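Local coordinates for methyl-accepting chemotaxis protein (Vibrio cholerae, PDB 6CEQ) that binds heme in a PAS domain of a chemotaxis receptor and probably senses oxygen through it, at residues A[15-29]-A[43-56]. Sequence-based numbering, arbitrary orientation.
Sequences EGIIQYLNPALLQLL and FKAAELVGKNIDIF. With HEM (protoporphyrin IX containing Fe), chain D.
I18 grips the loop 43-56 through both of its backbone polar groups: its N donates to K51 O (2.8 Å), and its O accepts from G50 N (2.8 Å). The type II turn L48-K51, closed by K51 N to L48 O, presents these two partners to the edge strand 18-21. Two residues earlier, G16 O accepts from I53 N at 2.9 Å, and I17 and N52 form a single beta bridge. With N52 CG anti to the backbone N (chi1 -165°), ND2 reaches E15 O in a weak bond (3.2 Å, 125°), while OD1 closes an Asx turn by accepting D54 N in the carbonyl plane, on a lone pair. R64 of helix 60-68 bonds E15 O as well and pairs with D54. K51 NZ returns to E47 O. I18 CG1 meets I53 CG2 at 3.7 Å, L21 CD2 meets L48 CD1, and L29 CD1 lies at the edge of the F43 ring. F43, I53 and F56 line the heme pocket, with I53 CG2 3.5 Å from HEM CAB and HEM CMC over one F56 face. Backbone bonding thus fixes the loop to the PAS sheet's edge, and F43, I53 and F56 meet the porphyrin with apolar groups.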
ATOM      1  N   GLU A  15      -8.068 -11.046  -2.754  1.00 43.38           N
ATOM      2  CA  GLU A  15      -8.883 -10.369  -3.761  1.00 37.97           C
ATOM      3  C   GLU A  15      -8.576  -8.876  -3.864  1.00 38.45           C
ATOM      4  O   GLU A  15      -9.295  -8.161  -4.572  1.00 31.98           O
ATOM      5  CB  GLU A  15     -10.389 -10.589  -3.502  1.00 50.70           C
ATOM      6  CG  GLU A  15     -10.904 -11.988  -3.816  1.00 67.46           C
ATOM      7  CD  GLU A  15     -10.347 -13.076  -2.915  1.00 86.67           C
ATOM      8  OE1 GLU A  15     -10.203 -12.847  -1.689  1.00 97.93           O
ATOM      9  OE2 GLU A  15     -10.017 -14.155  -3.464  1.00 78.80           O
ATOM     10  N   GLY A  16      -7.571  -8.375  -3.138  1.00 35.76           N
ATOM     11  CA  GLY A  16      -7.164  -6.996  -3.282  1.00 29.67           C
ATOM     12  C   GLY A  16      -7.968  -6.008  -2.479  1.00 20.84           C
ATOM     13  O   GLY A  16      -7.848  -4.805  -2.725  1.00 23.94           O
ATOM     14  N   ILE A  17      -8.750  -6.458  -1.512  1.00 25.22           N
ATOM     15  CA  ILE A  17      -9.526  -5.548  -0.682  1.00 20.52           C
ATOM     16  C   ILE A  17      -8.655  -5.098   0.474  1.00 22.63           C
ATOM     17  O   ILE A  17      -8.131  -5.936   1.228  1.00 22.21           O
ATOM     18  CB  ILE A  17     -10.817  -6.197  -0.177  1.00 25.22           C
ATOM     19  CG1 ILE A  17     -11.673  -6.668  -1.354  1.00 30.55           C
ATOM     20  CG2 ILE A  17     -11.578  -5.198   0.691  1.00 27.09           C
ATOM     21  CD1 ILE A  17     -12.042  -5.557  -2.320  1.00 38.90           C
ATOM     22  N   ILE A  18      -8.502  -3.787   0.632  1.00 20.40           N
ATOM     23  CA  ILE A  18      -7.677  -3.259   1.707  1.00 22.15           C
ATOM     24  C   ILE A  18      -8.306  -3.642   3.039  1.00 24.13           C
ATOM     25  O   ILE A  18      -9.512  -3.476   3.242  1.00 24.83           O
ATOM     26  CB  ILE A  18      -7.527  -1.740   1.576  1.00 22.17           C
ATOM     27  CG1 ILE A  18      -6.770  -1.382   0.296  1.00 21.86           C
ATOM     28  CG2 ILE A  18      -6.804  -1.193   2.772  1.00 23.86           C
ATOM     29  CD1 ILE A  18      -6.751   0.113   0.002  1.00 23.00           C
ATOM     30  N   GLN A  19      -7.494  -4.213   3.923  1.00 20.19           N
ATOM     31  CA  GLN A  19      -7.965  -4.681   5.221  1.00 22.58           C
ATOM     32  C   GLN A  19      -7.539  -3.805   6.386  1.00 29.72           C
ATOM     33  O   GLN A  19      -8.270  -3.729   7.376  1.00 23.27           O
ATOM     34  CB  GLN A  19      -7.475  -6.111   5.481  1.00 27.18           C
ATOM     35  CG  GLN A  19      -7.869  -7.102   4.391  1.00 34.09           C
ATOM     36  CD  GLN A  19      -9.371  -7.324   4.331  1.00 39.72           C
ATOM     37  OE1 GLN A  19     -10.000  -7.144   3.286  1.00 41.53           O
ATOM     38  NE2 GLN A  19      -9.953  -7.725   5.456  1.00 55.59           N
ATOM     39  N   TYR A  20      -6.379  -3.155   6.304  1.00 28.32           N
ATOM     40  CA  TYR A  20      -5.839  -2.441   7.453  1.00 22.44           C
ATOM     41  C   TYR A  20      -4.776  -1.454   6.992  1.00 24.69           C
ATOM     42  O   TYR A  20      -3.971  -1.770   6.114  1.00 18.23           O
ATOM     43  CB  TYR A  20      -5.231  -3.421   8.470  1.00 18.58           C
ATOM     44  CG  TYR A  20      -4.691  -2.763   9.727  1.00 20.59           C
ATOM     45  CD1 TYR A  20      -5.555  -2.341  10.723  1.00 21.39           C
ATOM     46  CD2 TYR A  20      -3.324  -2.585   9.921  1.00 19.65           C
ATOM     47  CE1 TYR A  20      -5.085  -1.734  11.870  1.00 23.21           C
ATOM     48  CE2 TYR A  20      -2.835  -1.975  11.081  1.00 20.27           C
ATOM     49  CZ  TYR A  20      -3.728  -1.560  12.048  1.00 22.91           C
ATOM     50  OH  TYR A  20      -3.285  -0.959  13.203  1.00 25.84           O
ATOM     51  N   LEU A  21      -4.785  -0.265   7.596  1.00 18.80           N
ATOM     52  CA  LEU A  21      -3.695   0.699   7.517  1.00 17.36           C
ATOM     53  C   LEU A  21      -3.228   1.010   8.927  1.00 17.48           C
ATOM     54  O   LEU A  21      -4.056   1.283   9.803  1.00 20.05           O
ATOM     55  CB  LEU A  21      -4.119   1.997   6.832  1.00 19.16           C
ATOM     56  CG  LEU A  21      -4.108   2.032   5.309  1.00 20.89           C
ATOM     57  CD1 LEU A  21      -5.383   1.444   4.757  1.00 21.31           C
ATOM     58  CD2 LEU A  21      -3.942   3.468   4.850  1.00 24.45           C
ATOM     59  N   ASN A  22      -1.918   0.992   9.144  1.00 17.27           N
ATOM     60  CA  ASN A  22      -1.406   1.265  10.474  1.00 17.87           C
ATOM     61  C   ASN A  22      -1.414   2.773  10.735  1.00 20.61           C
ATOM     62  O   ASN A  22      -1.634   3.573   9.818  1.00 15.62           O
ATOM     63  CB  ASN A  22      -0.025   0.615  10.650  1.00 16.00           C
ATOM     64  CG  ASN A  22       1.129   1.456  10.135  1.00 20.24           C
ATOM     65  OD1 ASN A  22       0.984   2.284   9.235  1.00 17.81           O
ATOM     66  ND2 ASN A  22       2.316   1.202  10.691  1.00 23.21           N
ATOM     67  N   PRO A  23      -1.277   3.191  11.998  1.00 18.01           N
ATOM     68  CA  PRO A  23      -1.462   4.624  12.300  1.00 17.00           C
ATOM     69  C   PRO A  23      -0.452   5.525  11.620  1.00 18.31           C
ATOM     70  O   PRO A  23      -0.808   6.628  11.182  1.00 17.72           O
ATOM     71  CB  PRO A  23      -1.331   4.678  13.828  1.00 21.06           C
ATOM     72  CG  PRO A  23      -1.722   3.290  14.282  1.00 20.62           C
ATOM     73  CD  PRO A  23      -1.163   2.375  13.224  1.00 20.02           C
ATOM     74  N   ALA A  24       0.809   5.096  11.540  1.00 15.38           N
ATOM     75  CA  ALA A  24       1.813   5.933  10.899  1.00 19.28           C
ATOM     76  C   ALA A  24       1.432   6.245   9.459  1.00 18.62           C
ATOM     77  O   ALA A  24       1.520   7.399   9.021  1.00 17.17           O
ATOM     78  CB  ALA A  24       3.179   5.254  10.968  1.00 20.24           C
ATOM     79  N   LEU A  25       0.959   5.239   8.718  1.00 18.20           N
ATOM     80  CA  LEU A  25       0.559   5.483   7.336  1.00 16.54           C
ATOM     81  C   LEU A  25      -0.699   6.345   7.262  1.00 16.77           C
ATOM     82  O   LEU A  25      -0.805   7.223   6.401  1.00 16.97           O
ATOM     83  CB  LEU A  25       0.350   4.159   6.604  1.00 15.25           C
ATOM     84  CG  LEU A  25      -0.026   4.320   5.133  1.00 19.68           C
ATOM     85  CD1 LEU A  25       1.037   5.148   4.404  1.00 17.60           C
ATOM     86  CD2 LEU A  25      -0.170   2.945   4.504  1.00 17.01           C
ATOM     87  N   LEU A  26      -1.668   6.106   8.147  1.00 15.29           N
ATOM     88  CA  LEU A  26      -2.869   6.938   8.159  1.00 17.24           C
ATOM     89  C   LEU A  26      -2.521   8.391   8.441  1.00 19.02           C
ATOM     90  O   LEU A  26      -3.061   9.309   7.811  1.00 19.61           O
ATOM     91  CB  LEU A  26      -3.851   6.413   9.207  1.00 16.19           C
ATOM     92  CG  LEU A  26      -4.627   5.169   8.770  1.00 24.88           C
ATOM     93  CD1 LEU A  26      -5.366   4.528   9.948  1.00 28.36           C
ATOM     94  CD2 LEU A  26      -5.584   5.509   7.629  1.00 26.30           C
ATOM     95  N   GLN A  27      -1.619   8.613   9.395  1.00 14.61           N
ATOM     96  CA  GLN A  27      -1.189   9.970   9.720  1.00 15.14           C
ATOM     97  C   GLN A  27      -0.503  10.622   8.530  1.00 19.68           C
ATOM     98  O   GLN A  27      -0.772  11.783   8.189  1.00 19.92           O
ATOM     99  CB  GLN A  27      -0.257   9.937  10.934  1.00 19.46           C
ATOM    100  CG  GLN A  27       0.153  11.317  11.409  1.00 23.26           C
ATOM    101  CD  GLN A  27       1.052  11.267  12.635  1.00 28.19           C
ATOM    102  OE1 GLN A  27       0.764  10.559  13.599  1.00 24.24           O
ATOM    103  NE2 GLN A  27       2.159  11.993  12.586  1.00 26.02           N
ATOM    104  N   LEU A  28       0.399   9.880   7.889  1.00 17.69           N
ATOM    105  CA  LEU A  28       1.104  10.411   6.729  1.00 16.89           C
ATOM    106  C   LEU A  28       0.134  10.750   5.605  1.00 22.79           C
ATOM    107  O   LEU A  28       0.224  11.822   4.990  1.00 18.57           O
ATOM    108  CB  LEU A  28       2.139   9.392   6.251  1.00 16.23           C
ATOM    109  CG  LEU A  28       2.842   9.779   4.949  1.00 23.99           C
ATOM    110  CD1 LEU A  28       3.608  11.077   5.114  1.00 30.57           C
ATOM    111  CD2 LEU A  28       3.769   8.660   4.498  1.00 22.74           C
ATOM    112  N   LEU A  29      -0.796   9.845   5.311  1.00 18.83           N
ATOM    113  CA  LEU A  29      -1.705  10.094   4.197  1.00 21.22           C
ATOM    114  C   LEU A  29      -2.654  11.238   4.508  1.00 25.37           C
ATOM    115  O   LEU A  29      -3.101  11.941   3.593  1.00 27.21           O
ATOM    116  CB  LEU A  29      -2.497   8.831   3.857  1.00 23.88           C
ATOM    117  CG  LEU A  29      -1.690   7.612   3.403  1.00 26.29           C
ATOM    118  CD1 LEU A  29      -2.614   6.450   3.053  1.00 35.05           C
ATOM    119  CD2 LEU A  29      -0.751   7.948   2.256  1.00 27.61           C
ATOM    120  N   PHE A  43      -9.852  11.266  -2.722  1.00 27.85           N
ATOM    121  CA  PHE A  43      -9.107  10.487  -1.739  1.00 26.95           C
ATOM    122  C   PHE A  43      -9.423  10.906  -0.305  1.00 28.50           C
ATOM    123  O   PHE A  43      -9.413  12.094   0.026  1.00 29.57           O
ATOM    124  CB  PHE A  43      -7.609  10.636  -2.010  1.00 25.44           C
ATOM    125  CG  PHE A  43      -6.741   9.815  -1.109  1.00 33.04           C
ATOM    126  CD1 PHE A  43      -6.438   8.499  -1.427  1.00 36.08           C
ATOM    127  CD2 PHE A  43      -6.211  10.361   0.050  1.00 31.86           C
ATOM    128  CE1 PHE A  43      -5.630   7.743  -0.600  1.00 28.36           C
ATOM    129  CE2 PHE A  43      -5.406   9.607   0.881  1.00 33.15           C
ATOM    130  CZ  PHE A  43      -5.114   8.298   0.556  1.00 28.21           C
ATOM    131  N   LYS A  44      -9.731   9.914   0.532  1.00 28.85           N
ATOM    132  CA  LYS A  44      -9.833  10.082   1.980  1.00 35.04           C
ATOM    133  C   LYS A  44      -9.153   8.891   2.646  1.00 25.60           C
ATOM    134  O   LYS A  44      -9.598   7.751   2.485  1.00 29.63           O
ATOM    135  CB  LYS A  44     -11.287  10.201   2.441  1.00 41.99           C
ATOM    136  CG  LYS A  44     -12.090  11.318   1.797  1.00 46.86           C
ATOM    137  CD  LYS A  44     -13.538  11.316   2.277  1.00 64.44           C
ATOM    138  CE  LYS A  44     -14.145  12.716   2.213  1.00 69.91           C
ATOM    139  NZ  LYS A  44     -13.180  13.743   1.728  1.00 62.30           N
ATOM    140  N   ALA A  45      -8.085   9.162   3.402  1.00 28.36           N
ATOM    141  CA  ALA A  45      -7.266   8.090   3.972  1.00 29.24           C
ATOM    142  C   ALA A  45      -8.062   7.183   4.908  1.00 29.23           C
ATOM    143  O   ALA A  45      -7.851   5.963   4.928  1.00 31.99           O
ATOM    144  CB  ALA A  45      -6.067   8.690   4.709  1.00 34.39           C
ATOM    145  N   ALA A  46      -8.979   7.752   5.698  1.00 30.94           N
ATOM    146  CA  ALA A  46      -9.749   6.984   6.680  1.00 36.31           C
ATOM    147  C   ALA A  46     -10.804   6.105   6.035  1.00 37.92           C
ATOM    148  O   ALA A  46     -11.450   5.306   6.730  1.00 42.04           O
ATOM    149  CB  ALA A  46     -10.409   7.939   7.684  1.00 38.35           C
ATOM    150  N   GLU A  47     -10.934   6.225   4.713  1.00 36.22           N
ATOM    151  CA  GLU A  47     -11.962   5.606   3.888  1.00 34.27           C
ATOM    152  C   GLU A  47     -11.394   4.510   2.984  1.00 37.21           C
ATOM    153  O   GLU A  47     -12.129   3.961   2.155  1.00 35.66           O
ATOM    154  CB  GLU A  47     -12.560   6.716   3.005  1.00 47.10           C
ATOM    155  CG  GLU A  47     -13.267   7.900   3.711  1.00 58.73           C
ATOM    156  CD  GLU A  47     -14.761   7.992   3.377  1.00 75.34           C
ATOM    157  OE1 GLU A  47     -15.131   7.615   2.223  1.00 74.74           O
ATOM    158  OE2 GLU A  47     -15.573   8.464   4.217  1.00 81.25           O
ATOM    159  N   LEU A  48     -10.118   4.143   3.160  1.00 29.27           N
ATOM    160  CA  LEU A  48      -9.443   3.211   2.255  1.00 24.64           C
ATOM    161  C   LEU A  48      -9.778   1.756   2.550  1.00 27.47           C
ATOM    162  O   LEU A  48      -9.841   0.932   1.630  1.00 27.31           O
ATOM    163  CB  LEU A  48      -7.932   3.413   2.347  1.00 23.18           C
ATOM    164  CG  LEU A  48      -7.365   4.710   1.793  1.00 25.72           C
ATOM    165  CD1 LEU A  48      -5.862   4.757   2.044  1.00 26.42           C
ATOM    166  CD2 LEU A  48      -7.652   4.833   0.304  1.00 35.49           C
ATOM    167  N   VAL A  49      -9.999   1.427   3.823  1.00 26.83           N
ATOM    168  CA  VAL A  49     -10.296   0.053   4.195  1.00 25.04           C
ATOM    169  C   VAL A  49     -11.593  -0.372   3.522  1.00 32.30           C
ATOM    170  O   VAL A  49     -12.566   0.390   3.469  1.00 34.89           O
ATOM    171  CB  VAL A  49     -10.362  -0.080   5.725  1.00 29.67           C
ATOM    172  CG1 VAL A  49     -10.956  -1.424   6.124  1.00 27.00           C
ATOM    173  CG2 VAL A  49      -8.968   0.085   6.334  1.00 27.13           C
ATOM    174  N   GLY A  50     -11.586  -1.565   2.937  1.00 25.58           N
ATOM    175  CA  GLY A  50     -12.730  -2.061   2.209  1.00 28.42           C
ATOM    176  C   GLY A  50     -12.727  -1.727   0.737  1.00 27.72           C
ATOM    177  O   GLY A  50     -13.530  -2.293  -0.013  1.00 28.21           O
ATOM    178  N   LYS A  51     -11.867  -0.814   0.306  1.00 24.40           N
ATOM    179  CA  LYS A  51     -11.739  -0.502  -1.106  1.00 24.23           C
ATOM    180  C   LYS A  51     -10.804  -1.495  -1.785  1.00 29.04           C
ATOM    181  O   LYS A  51      -9.932  -2.096  -1.154  1.00 26.65           O
ATOM    182  CB  LYS A  51     -11.235   0.924  -1.304  1.00 22.16           C
ATOM    183  CG  LYS A  51     -12.336   1.939  -1.027  1.00 24.80           C
ATOM    184  CD  LYS A  51     -12.021   3.328  -1.539  1.00 38.71           C
ATOM    185  CE  LYS A  51     -13.265   4.202  -1.454  1.00 31.82           C
ATOM    186  NZ  LYS A  51     -13.926   4.045  -0.127  1.00 35.10           N
ATOM    187  N   ASN A  52     -11.022  -1.692  -3.079  1.00 26.35           N
ATOM    188  CA  ASN A  52     -10.136  -2.539  -3.861  1.00 26.98           C
ATOM    189  C   ASN A  52      -8.929  -1.748  -4.350  1.00 22.57           C
ATOM    190  O   ASN A  52      -9.064  -0.629  -4.851  1.00 24.51           O
ATOM    191  CB  ASN A  52     -10.877  -3.144  -5.048  1.00 27.03           C
ATOM    192  CG  ASN A  52     -10.121  -4.295  -5.656  1.00 25.62           C
ATOM    193  OD1 ASN A  52      -9.044  -4.109  -6.217  1.00 27.21           O
ATOM    194  ND2 ASN A  52     -10.669  -5.491  -5.530  1.00 34.06           N
ATOM    195  N   ILE A  53      -7.739  -2.351  -4.232  1.00 25.62           N
ATOM    196  CA  ILE A  53      -6.520  -1.647  -4.613  1.00 18.56           C
ATOM    197  C   ILE A  53      -6.490  -1.305  -6.095  1.00 17.01           C
ATOM    198  O   ILE A  53      -5.786  -0.368  -6.495  1.00 21.03           O
ATOM    199  CB  ILE A  53      -5.273  -2.485  -4.241  1.00 20.71           C
ATOM    200  CG1 ILE A  53      -5.231  -3.777  -5.062  1.00 24.57           C
ATOM    201  CG2 ILE A  53      -5.279  -2.818  -2.758  1.00 26.52           C
ATOM    202  CD1 ILE A  53      -3.956  -4.620  -4.835  1.00 26.04           C
ATOM    203  N   ASP A  54      -7.279  -2.010  -6.916  1.00 23.48           N
ATOM    204  CA  ASP A  54      -7.292  -1.761  -8.356  1.00 21.94           C
ATOM    205  C   ASP A  54      -7.612  -0.305  -8.663  1.00 22.75           C
ATOM    206  O   ASP A  54      -7.121   0.244  -9.653  1.00 24.20           O
ATOM    207  CB  ASP A  54      -8.330  -2.659  -9.036  1.00 29.53           C
ATOM    208  CG  ASP A  54      -7.959  -4.135  -9.011  1.00 36.74           C
ATOM    209  OD1 ASP A  54      -6.815  -4.486  -8.651  1.00 33.91           O
ATOM    210  OD2 ASP A  54      -8.847  -4.956  -9.331  1.00 40.21           O
ATOM    211  N   ILE A  55      -8.398   0.341  -7.800  1.00 26.38           N
ATOM    212  CA  ILE A  55      -8.834   1.716  -8.035  1.00 24.99           C
ATOM    213  C   ILE A  55      -7.652   2.663  -8.136  1.00 26.62           C
ATOM    214  O   ILE A  55      -7.688   3.635  -8.899  1.00 27.79           O
ATOM    215  CB  ILE A  55      -9.793   2.138  -6.900  1.00 30.17           C
ATOM    216  CG1 ILE A  55     -11.107   1.361  -6.987  1.00 32.54           C
ATOM    217  CG2 ILE A  55     -10.031   3.644  -6.893  1.00 30.79           C
ATOM    218  CD1 ILE A  55     -11.978   1.524  -5.752  1.00 37.80           C
ATOM    219  N   PHE A  56      -6.558   2.360  -7.439  1.00 25.16           N
ATOM    220  CA  PHE A  56      -5.438   3.280  -7.322  1.00 25.32           C
ATOM    221  C   PHE A  56      -4.296   2.952  -8.264  1.00 22.12           C
ATOM    222  O   PHE A  56      -3.300   3.682  -8.290  1.00 22.04           O
ATOM    223  CB  PHE A  56      -4.927   3.291  -5.878  1.00 22.27           C
ATOM    224  CG  PHE A  56      -5.995   3.584  -4.870  1.00 23.63           C
ATOM    225  CD1 PHE A  56      -6.429   4.879  -4.676  1.00 28.25           C
ATOM    226  CD2 PHE A  56      -6.592   2.565  -4.161  1.00 23.63           C
ATOM    227  CE1 PHE A  56      -7.418   5.157  -3.755  1.00 28.11           C
ATOM    228  CE2 PHE A  56      -7.582   2.832  -3.248  1.00 32.09           C
ATOM    229  CZ  PHE A  56      -7.997   4.132  -3.048  1.00 27.52           C
TER
HETATM  230  CHA HEM D 401       2.446   0.726  -6.744  1.00 15.68           C
HETATM  231  CHB HEM D 401       0.342  -2.950  -4.394  1.00 18.23           C
HETATM  232  CHC HEM D 401      -2.278   0.370  -1.948  1.00 17.78           C
HETATM  233  CHD HEM D 401      -1.430   3.426  -5.612  1.00 20.13           C
HETATM  234  C1A HEM D 401       2.194  -0.516  -6.204  1.00 21.77           C
HETATM  235  C2A HEM D 401       3.043  -1.635  -6.324  1.00 19.70           C
HETATM  236  C3A HEM D 401       2.461  -2.673  -5.667  1.00 21.09           C
HETATM  237  C4A HEM D 401       1.240  -2.210  -5.139  1.00 20.82           C
HETATM  238  CMA HEM D 401       3.018  -4.067  -5.535  1.00 21.72           C
HETATM  239  CAA HEM D 401       4.364  -1.672  -7.049  1.00 17.89           C
HETATM  240  CBA HEM D 401       4.115  -1.745  -8.557  1.00 21.96           C
HETATM  241  CGA HEM D 401       5.426  -1.616  -9.288  1.00 31.32           C
HETATM  242  O1A HEM D 401       6.355  -0.941  -8.792  1.00 26.50           O
HETATM  243  O2A HEM D 401       5.585  -2.183 -10.391  1.00 24.62           O
HETATM  244  C1B HEM D 401      -0.503  -2.324  -3.466  1.00 17.83           C
HETATM  245  C2B HEM D 401      -1.128  -3.026  -2.401  1.00 19.17           C
HETATM  246  C3B HEM D 401      -1.867  -2.121  -1.699  1.00 23.30           C
HETATM  247  C4B HEM D 401      -1.674  -0.817  -2.377  1.00 19.54           C
HETATM  248  CMB HEM D 401      -0.997  -4.498  -2.103  1.00 23.06           C
HETATM  249  CAB HEM D 401      -2.693  -2.385  -0.507  1.00 25.29           C
HETATM  250  CBB HEM D 401      -2.225  -3.159   0.468  1.00 22.05           C
HETATM  251  C1C HEM D 401      -2.309   1.513  -2.740  1.00 21.93           C
HETATM  252  C2C HEM D 401      -3.008   2.699  -2.466  1.00 20.91           C
HETATM  253  C3C HEM D 401      -2.766   3.574  -3.515  1.00 20.50           C
HETATM  254  C4C HEM D 401      -1.908   2.906  -4.433  1.00 19.52           C
HETATM  255  CMC HEM D 401      -3.864   2.971  -1.255  1.00 17.27           C
HETATM  256  CAC HEM D 401      -3.296   4.942  -3.651  1.00 20.99           C
HETATM  257  CBC HEM D 401      -3.365   5.739  -2.589  1.00 33.42           C
HETATM  258  C1D HEM D 401      -0.239   2.951  -6.166  1.00 16.61           C
HETATM  259  C2D HEM D 401       0.539   3.728  -7.138  1.00 21.53           C
HETATM  260  C3D HEM D 401       1.613   2.979  -7.450  1.00 19.07           C
HETATM  261  C4D HEM D 401       1.497   1.742  -6.668  1.00 16.88           C
HETATM  262  CMD HEM D 401       0.200   5.093  -7.680  1.00 19.79           C
HETATM  263  CAD HEM D 401       2.714   3.339  -8.411  1.00 22.40           C
HETATM  264  CBD HEM D 401       2.126   3.560  -9.805  1.00 31.11           C
HETATM  265  CGD HEM D 401       1.392   2.320 -10.245  1.00 35.39           C
HETATM  266  O1D HEM D 401       0.153   2.352 -10.411  1.00 27.03           O
HETATM  267  O2D HEM D 401       2.022   1.258 -10.445  1.00 52.07           O
HETATM  268  NA  HEM D 401       1.094  -0.891  -5.474  1.00 14.51           N
HETATM  269  NB  HEM D 401      -0.848  -1.029  -3.416  1.00 18.46           N
HETATM  270  NC  HEM D 401      -1.654   1.659  -3.930  1.00 16.69           N
HETATM  271  ND  HEM D 401       0.378   1.784  -5.928  1.00 19.67           N
HETATM  272 FE   HEM D 401      -0.191   0.438  -4.770  1.00 19.08          FE
HETATM  273  O   HOH W   1       1.320   1.224  -2.868  1.00 18.86           O